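Long-range contacts in succinate-semialdehyde dehydrogenase (NAD(P)(+)) (Marinobacter aquaeolei, PDB 3RH9), which probably oxidises succinate semialdehyde to succinate with NAD(P)+ as cofactor, as a member of the aldehyde dehydrogenase family: residues A[139-144]-A[477-482]; A[180-185]-A[209-214]; A[408-413]-A[435-440]. All coordinates share one frame; numbering follows the deposited sequence.

Contact 1: residues A[139-144]-A[477-482]; sequences CTWTVH and AQTVPR
Pro481 sets its CB over one face of the Trp141 indole, 3.5 Å from the centroid of the six-membered ring and 7° off the ring normal, a CH-pi contact. The Trp141 CG is anti to the carbonyl carbon (chi1 -63°), which folds the indole across toward strand 477-482. Thr479 CG2 comes in at the ring edge, in its plane, 3.6 Å from CE3, while Thr479 OG1 is 3.7 Å from Val143 CG2 and hydrogen-bonds to Pro453 O of the second subunit. Trp141 NE1 is held by Pro136 O. Trp141, Val143, Thr479 and Pro481 are buried on this tight face, where Gly447 and Pro453 of the second subunit pack on Trp141 and Val143. The other face is looser: Gln478 and Val480 are buried, but Thr140, Thr142 and His144 are partly exposed and Arg482 exposed, and His144 ND1 stands 4.0 Å from Val480 CG2. Arg482 runs out extended and makes a cation-pi contact with Trp442 of the second subunit. Between the faces, six backbone hydrogen bonds join Thr140 to Arg482, Thr142 to Val480 and His144 to Gln478. The straightest, His144 N to Gln478 O at 2.8 Å, has an N-H...O angle of 173° and lies in the carbonyl plane. Strand 475-482 also hydrogen-bonds through its backbone to the second subunit, as expected of the antiparallel arm that forms the oligomerisation domain of aldehyde dehydrogenases.

Contact 2: residues A[180-185]-A[209-214]; sequences IKPASE and LVMGKA
Lys181 crosses Val210 and ends at the carbonyl of Gly212. Its CB sits 4.1 Å from Val210 CG2, the two side chains crossing at about a right angle, and its CG passes 3.8 Å from Val210 O. CG is anti to the backbone N (chi1 -161°) and the chain bends at chi2 (-66°); CD carries it onward, CE comes near Gly212 O, and a second bend at chi4 (-29°) turns NZ to within 3.4 Å of Gly212 O, a weak hydrogen bond. Ile217 of helix 214-223 packs on both Lys181 and Val210. Nearer the strands, Val210 N gives Ile180 O a straight hydrogen bond of 2.9 Å, extending the parallel pairing of strands 178-181 and 207-209, which helix 188-197 connects as a beta-alpha-beta crossover in the Rossmann-like cofactor domain of the family. With an alanine here in place of Lys181 the Gly212 carbonyl would probably lose its weak donor, and the space held by the chain from CG on, beside Val210 O and Ile217, is likely to be left poorly filled. Pro182 crosses Leu209 at about a right angle, its CD 3.6 Å from Leu209 CD1. Beyond it the chains separate and water fills in: one molecule donates to Pro182 O, accepts from Gly212 N at 3.0 Å and hydrogen-bonds Ser184 OG, while a second lies 2.6 Å from Ser184 OG and donates only weakly to Gly212 O.

Contact 3: residues A[408-413]-A[435-440]; sequences AGNDTE and LRFGHV
Phe437 turns its CG anti to the carbonyl carbon (chi1 -70°), and Asn410 does the same (chi1 -72°); these torsions swing the ring and the amide toward each other until they slide past in opposite directions, their planes 18° apart. The ring presents its edge to the end of helix 402-409: Gly409 O lies in the ring plane, 3.3 Å from Phe437 CZ, and this same carbonyl accepts a hydrogen bond from Arg295. Thr412 and Phe437 point at each other from opposite directions, the threonine methyl CG2 standing 4.0 Å from Phe437 CZ, while the Thr412 hydroxyl is occupied by Phe414 N. The Asn410 amide lies against the backbone and the aliphatic start of Arg436, with Asn410 CG 3.8 Å from Arg436 N. From there Arg436 bends at chi2 and chi3 and carries its guanidinium to Pro147 O of the second subunit. Gly409 passes Leu435 with its CA 4.5 Å from Leu435 CD2; a side chain on the glycine would point at that leucine. Each segment turns tightly, with an inverse gamma turn centred on Asp411 in one and on Arg436 in the other. The Phe437 side chain is about 12 Å from that of Glu256, the predicted active-site residue. The contact thus joins the C-terminal end of helix 402-409 to the connection between helix 425-434 and strand 439-442, beside strand 417-421, whose Ser418 touches both Leu435 and Phe437.

Overall arrangement
The contacts lie in three parts of one subunit: centres are about 39 Å from contact 1 to either of the others and about 31 Å between contacts 2 and 3, which flank the centre of the chain. Contacts 2 and 3 follow one another along the sequence, both nested inside the long loop that contact 1 closes. Contact 1 belongs to the projecting three-stranded sheet, contact 2 to an edge of the six-stranded cofactor-domain sheet, and contact 3 sits at the approach to edge strand 439-442 of the seven-stranded sheet. Within the chain none touch, nearest atoms being about 21 to 23 Å apart. Across the dimer, however, residues 477-482 pack on residues 435-440, linking the arm to its partner's catalytic domain.

Contact 1: residues A[139-144]-A[477-482]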
# COMPACT_ATOMS: atom_id res chain seq x y z
N CYS A 139 -20.00 -17.12 -13.84
CA CYS A 139 -19.22 -16.13 -14.60
C CYS A 139 -17.80 -16.58 -14.92
O CYS A 139 -17.24 -17.44 -14.23
CB CYS A 139 -19.14 -14.83 -13.83
SG CYS A 139 -20.74 -14.13 -13.49
N THR A 140 -17.23 -16.00 -15.97
CA THR A 140 -15.81 -16.16 -16.28
C THR A 140 -15.11 -14.94 -15.74
O THR A 140 -15.50 -13.82 -16.05
CB THR A 140 -15.59 -16.21 -17.80
OG1 THR A 140 -16.14 -17.41 -18.34
CG2 THR A 140 -14.12 -16.18 -18.14
N TRP A 141 -14.07 -15.14 -14.93
CA TRP A 141 -13.49 -14.01 -14.19
C TRP A 141 -12.13 -13.57 -14.70
O TRP A 141 -11.16 -14.33 -14.69
CB TRP A 141 -13.37 -14.33 -12.70
CG TRP A 141 -14.67 -14.57 -12.03
CD1 TRP A 141 -15.51 -15.62 -12.23
CD2 TRP A 141 -15.30 -13.74 -11.05
NE1 TRP A 141 -16.62 -15.51 -11.43
CE2 TRP A 141 -16.51 -14.36 -10.69
CE3 TRP A 141 -14.95 -12.54 -10.43
CZ2 TRP A 141 -17.37 -13.81 -9.75
CZ3 TRP A 141 -15.80 -12.00 -9.51
CH2 TRP A 141 -17.00 -12.63 -9.17
N THR A 142 -12.03 -12.32 -15.12
CA THR A 142 -10.76 -11.84 -15.60
C THR A 142 -10.21 -10.72 -14.72
O THR A 142 -10.94 -9.83 -14.30
CB THR A 142 -10.84 -11.40 -17.07
OG1 THR A 142 -11.24 -12.52 -17.87
CG2 THR A 142 -9.48 -10.93 -17.56
N VAL A 143 -8.91 -10.79 -14.46
CA VAL A 143 -8.24 -9.78 -13.67
C VAL A 143 -7.31 -8.95 -14.54
O VAL A 143 -6.40 -9.47 -15.18
CB VAL A 143 -7.46 -10.43 -12.51
CG1 VAL A 143 -6.57 -9.40 -11.84
CG2 VAL A 143 -8.41 -11.05 -11.51
N HIS A 144 -7.54 -7.65 -14.57
CA HIS A 144 -6.71 -6.74 -15.35
C HIS A 144 -5.86 -5.87 -14.44
O HIS A 144 -6.22 -5.60 -13.30
CB HIS A 144 -7.58 -5.82 -16.20
CG HIS A 144 -8.33 -6.52 -17.29
ND1 HIS A 144 -9.58 -7.07 -17.09
CD2 HIS A 144 -8.02 -6.74 -18.59
CE1 HIS A 144 -10.00 -7.61 -18.22
NE2 HIS A 144 -9.08 -7.42 -19.14
N ALA A 477 -5.45 -3.16 -9.79
CA ALA A 477 -6.01 -4.41 -10.24
C ALA A 477 -7.50 -4.21 -10.41
O ALA A 477 -8.12 -3.47 -9.66
CB ALA A 477 -5.72 -5.52 -9.25
N GLN A 478 -8.08 -4.83 -11.42
CA GLN A 478 -9.49 -4.65 -11.70
C GLN A 478 -10.05 -6.02 -12.01
O GLN A 478 -9.57 -6.70 -12.94
CB GLN A 478 -9.71 -3.72 -12.89
CG GLN A 478 -11.15 -3.29 -13.11
CD GLN A 478 -11.36 -2.49 -14.40
OE1 GLN A 478 -11.04 -2.95 -15.48
NE2 GLN A 478 -11.92 -1.29 -14.28
N THR A 479 -11.04 -6.43 -11.22
CA THR A 479 -11.71 -7.70 -11.45
C THR A 479 -12.97 -7.55 -12.30
O THR A 479 -13.86 -6.76 -11.98
CB THR A 479 -12.01 -8.43 -10.13
OG1 THR A 479 -10.79 -8.95 -9.59
CG2 THR A 479 -12.95 -9.59 -10.38
N VAL A 480 -13.04 -8.31 -13.39
CA VAL A 480 -14.16 -8.24 -14.31
C VAL A 480 -14.79 -9.62 -14.54
O VAL A 480 -14.33 -10.38 -15.39
CB VAL A 480 -13.72 -7.68 -15.68
CG1 VAL A 480 -14.87 -7.73 -16.68
CG2 VAL A 480 -13.17 -6.28 -15.52
N PRO A 481 -15.83 -9.94 -13.77
CA PRO A 481 -16.57 -11.19 -13.99
C PRO A 481 -17.50 -11.00 -15.17
O PRO A 481 -18.08 -9.91 -15.31
CB PRO A 481 -17.42 -11.33 -12.72
CG PRO A 481 -17.18 -10.13 -11.91
CD PRO A 481 -16.42 -9.14 -12.69
N ARG A 482 -17.66 -12.02 -16.00
CA ARG A 482 -18.56 -11.90 -17.13
C ARG A 482 -19.64 -12.94 -17.09
O ARG A 482 -19.36 -14.13 -17.02
CB ARG A 482 -17.78 -12.03 -18.43
CG ARG A 482 -18.65 -11.87 -19.65
CD ARG A 482 -17.90 -12.24 -20.90
NE ARG A 482 -18.73 -12.00 -22.07
CZ ARG A 482 -18.35 -12.23 -23.33
NH1 ARG A 482 -17.14 -12.72 -23.58
NH2 ARG A 482 -19.19 -11.96 -24.33

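Contact 2: residues A[180-185]-A[209-214]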
# COMPACT_ATOMS: atom_id res chain seq x y z
N ILE A 180 7.83 14.34 -12.87
CA ILE A 180 9.04 14.00 -12.13
C ILE A 180 9.72 15.17 -11.40
O ILE A 180 9.99 16.20 -12.01
CB ILE A 180 10.08 13.32 -13.02
CG1 ILE A 180 9.53 11.97 -13.49
CG2 ILE A 180 11.41 13.17 -12.26
CD1 ILE A 180 10.49 11.12 -14.29
N LYS A 181 10.00 14.97 -10.10
CA LYS A 181 10.57 16.02 -9.27
C LYS A 181 11.85 15.60 -8.53
O LYS A 181 11.78 14.89 -7.53
CB LYS A 181 9.54 16.51 -8.26
CG LYS A 181 9.84 17.88 -7.66
CD LYS A 181 11.08 17.85 -6.80
CE LYS A 181 11.10 18.99 -5.81
NZ LYS A 181 10.34 20.13 -6.38
N PRO A 182 13.02 16.07 -9.00
CA PRO A 182 14.28 15.73 -8.34
C PRO A 182 14.60 16.70 -7.21
O PRO A 182 13.97 17.75 -7.09
CB PRO A 182 15.30 15.90 -9.46
CG PRO A 182 14.77 17.09 -10.20
CD PRO A 182 13.24 16.98 -10.14
N ALA A 183 15.58 16.33 -6.38
CA ALA A 183 16.04 17.20 -5.31
C ALA A 183 16.73 18.43 -5.93
O ALA A 183 17.41 18.32 -6.94
CB ALA A 183 17.00 16.43 -4.42
N SER A 184 16.55 19.60 -5.32
CA SER A 184 17.20 20.80 -5.85
C SER A 184 18.73 20.77 -5.72
O SER A 184 19.42 21.58 -6.33
CB SER A 184 16.66 22.06 -5.20
OG SER A 184 15.28 22.20 -5.45
N GLU A 185 19.25 19.83 -4.93
CA GLU A 185 20.69 19.63 -4.80
C GLU A 185 21.25 18.89 -6.01
O GLU A 185 22.44 18.98 -6.31
CB GLU A 185 21.02 18.83 -3.54
CG GLU A 185 20.75 19.55 -2.21
CD GLU A 185 19.30 19.42 -1.72
OE1 GLU A 185 18.49 18.71 -2.37
OE2 GLU A 185 18.97 20.04 -0.67
N LEU A 209 9.16 16.86 -16.36
CA LEU A 209 10.12 17.28 -15.36
C LEU A 209 9.73 18.63 -14.75
O LEU A 209 9.54 19.60 -15.45
CB LEU A 209 11.52 17.33 -15.98
CG LEU A 209 12.68 17.86 -15.13
CD1 LEU A 209 12.70 17.22 -13.73
CD2 LEU A 209 14.03 17.66 -15.86
N VAL A 210 9.61 18.67 -13.43
CA VAL A 210 9.36 19.91 -12.73
C VAL A 210 10.44 20.11 -11.67
O VAL A 210 10.94 19.14 -11.10
CB VAL A 210 7.99 19.90 -12.09
CG1 VAL A 210 6.92 19.93 -13.17
CG2 VAL A 210 7.84 18.67 -11.24
N MSE A 211 10.84 21.36 -11.44
CA MSE A 211 11.88 21.66 -10.47
C MSE A 211 11.61 22.97 -9.80
O MSE A 211 10.95 23.84 -10.36
CB MSE A 211 13.22 21.76 -11.14
CG MSE A 211 13.30 20.88 -12.34
SE MSE A 211 15.05 20.84 -13.13
CE MSE A 211 15.53 19.05 -12.57
N GLY A 212 12.14 23.11 -8.59
CA GLY A 212 12.01 24.33 -7.84
C GLY A 212 11.66 24.06 -6.40
O GLY A 212 12.06 23.05 -5.82
N LYS A 213 10.89 24.96 -5.81
CA LYS A 213 10.61 24.96 -4.38
C LYS A 213 9.75 23.76 -4.02
O LYS A 213 8.72 23.51 -4.64
CB LYS A 213 9.93 26.28 -4.00
CG LYS A 213 9.91 26.58 -2.53
CD LYS A 213 9.41 28.00 -2.25
CE LYS A 213 9.15 28.23 -0.75
NZ LYS A 213 10.39 28.13 0.10
N ALA A 214 10.16 23.00 -3.01
CA ALA A 214 9.46 21.79 -2.59
C ALA A 214 7.99 22.02 -2.22
O ALA A 214 7.09 21.33 -2.72
CB ALA A 214 10.19 21.14 -1.46
O HOH W 1 13.58 20.65 -7.52
O HOH W 2 13.82 20.52 -4.20

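Contact 3: residues A[408-413]-A[435-440]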
# COMPACT_ATOMS: atom_id res chain seq x y z
N ALA A 408 18.55 -6.04 19.37
CA ALA A 408 19.32 -4.82 19.27
C ALA A 408 19.13 -4.23 17.88
O ALA A 408 18.95 -3.02 17.74
CB ALA A 408 20.77 -5.09 19.55
N GLY A 409 19.15 -5.08 16.86
CA GLY A 409 18.97 -4.65 15.49
C GLY A 409 17.59 -4.07 15.23
O GLY A 409 17.43 -3.18 14.40
N ASN A 410 16.60 -4.59 15.94
CA ASN A 410 15.23 -4.15 15.74
C ASN A 410 14.91 -2.93 16.58
O ASN A 410 13.79 -2.40 16.52
CB ASN A 410 14.25 -5.28 16.06
CG ASN A 410 14.26 -6.38 15.02
OD1 ASN A 410 13.99 -7.54 15.33
ND2 ASN A 410 14.55 -6.02 13.78
N ASP A 411 15.88 -2.48 17.36
CA ASP A 411 15.66 -1.41 18.32
C ASP A 411 15.71 -0.05 17.63
O ASP A 411 16.63 0.75 17.82
CB ASP A 411 16.70 -1.53 19.44
CG ASP A 411 16.62 -0.39 20.43
OD1 ASP A 411 15.48 0.04 20.75
OD2 ASP A 411 17.69 0.06 20.88
N THR A 412 14.71 0.19 16.79
CA THR A 412 14.68 1.34 15.88
C THR A 412 13.28 1.48 15.30
O THR A 412 12.53 0.52 15.24
CB THR A 412 15.74 1.21 14.73
OG1 THR A 412 15.41 2.10 13.64
CG2 THR A 412 15.81 -0.24 14.20
N GLU A 413 12.95 2.69 14.86
CA GLU A 413 11.68 2.97 14.19
C GLU A 413 11.55 2.23 12.88
O GLU A 413 10.43 1.96 12.41
CB GLU A 413 11.60 4.46 13.87
CG GLU A 413 10.74 5.23 14.80
CD GLU A 413 10.80 6.70 14.50
OE1 GLU A 413 9.87 7.44 14.91
OE2 GLU A 413 11.79 7.11 13.85
N LEU A 435 14.74 -10.41 12.06
CA LEU A 435 15.05 -9.03 11.70
C LEU A 435 13.90 -8.44 10.93
O LEU A 435 13.59 -8.91 9.84
CB LEU A 435 16.32 -8.97 10.86
CG LEU A 435 17.63 -9.01 11.65
CD1 LEU A 435 18.80 -8.95 10.70
CD2 LEU A 435 17.71 -7.87 12.65
N ARG A 436 13.26 -7.42 11.48
CA ARG A 436 12.17 -6.75 10.78
C ARG A 436 12.73 -5.72 9.77
O ARG A 436 12.54 -4.51 9.92
CB ARG A 436 11.23 -6.07 11.77
CG ARG A 436 10.82 -6.93 12.96
CD ARG A 436 9.43 -7.51 12.78
NE ARG A 436 9.39 -8.49 11.70
CZ ARG A 436 8.28 -9.01 11.19
NH1 ARG A 436 7.09 -8.62 11.64
NH2 ARG A 436 8.36 -9.90 10.22
N PHE A 437 13.43 -6.20 8.76
CA PHE A 437 13.97 -5.34 7.72
C PHE A 437 13.61 -5.88 6.34
O PHE A 437 13.52 -7.09 6.12
CB PHE A 437 15.49 -5.19 7.87
CG PHE A 437 15.88 -4.39 9.05
CD1 PHE A 437 15.90 -4.97 10.31
CD2 PHE A 437 16.19 -3.05 8.93
CE1 PHE A 437 16.24 -4.22 11.40
CE2 PHE A 437 16.52 -2.30 10.02
CZ PHE A 437 16.55 -2.88 11.25
N GLY A 438 13.36 -4.98 5.40
CA GLY A 438 12.96 -5.38 4.08
C GLY A 438 14.08 -6.05 3.34
O GLY A 438 13.85 -6.80 2.41
N HIS A 439 15.31 -5.80 3.77
CA HIS A 439 16.48 -6.31 3.07
C HIS A 439 17.52 -6.79 4.09
O HIS A 439 17.94 -6.02 4.95
CB HIS A 439 17.06 -5.24 2.13
CG HIS A 439 18.25 -5.69 1.32
ND1 HIS A 439 19.54 -5.64 1.80
CD2 HIS A 439 18.34 -6.15 0.05
CE1 HIS A 439 20.37 -6.07 0.87
NE2 HIS A 439 19.67 -6.39 -0.20
N VAL A 440 17.89 -8.06 3.99
CA VAL A 440 18.91 -8.65 4.85
C VAL A 440 20.01 -9.32 4.03
O VAL A 440 19.78 -10.32 3.35
CB VAL A 440 18.35 -9.72 5.82
CG1 VAL A 440 19.45 -10.20 6.76
CG2 VAL A 440 17.16 -9.20 6.60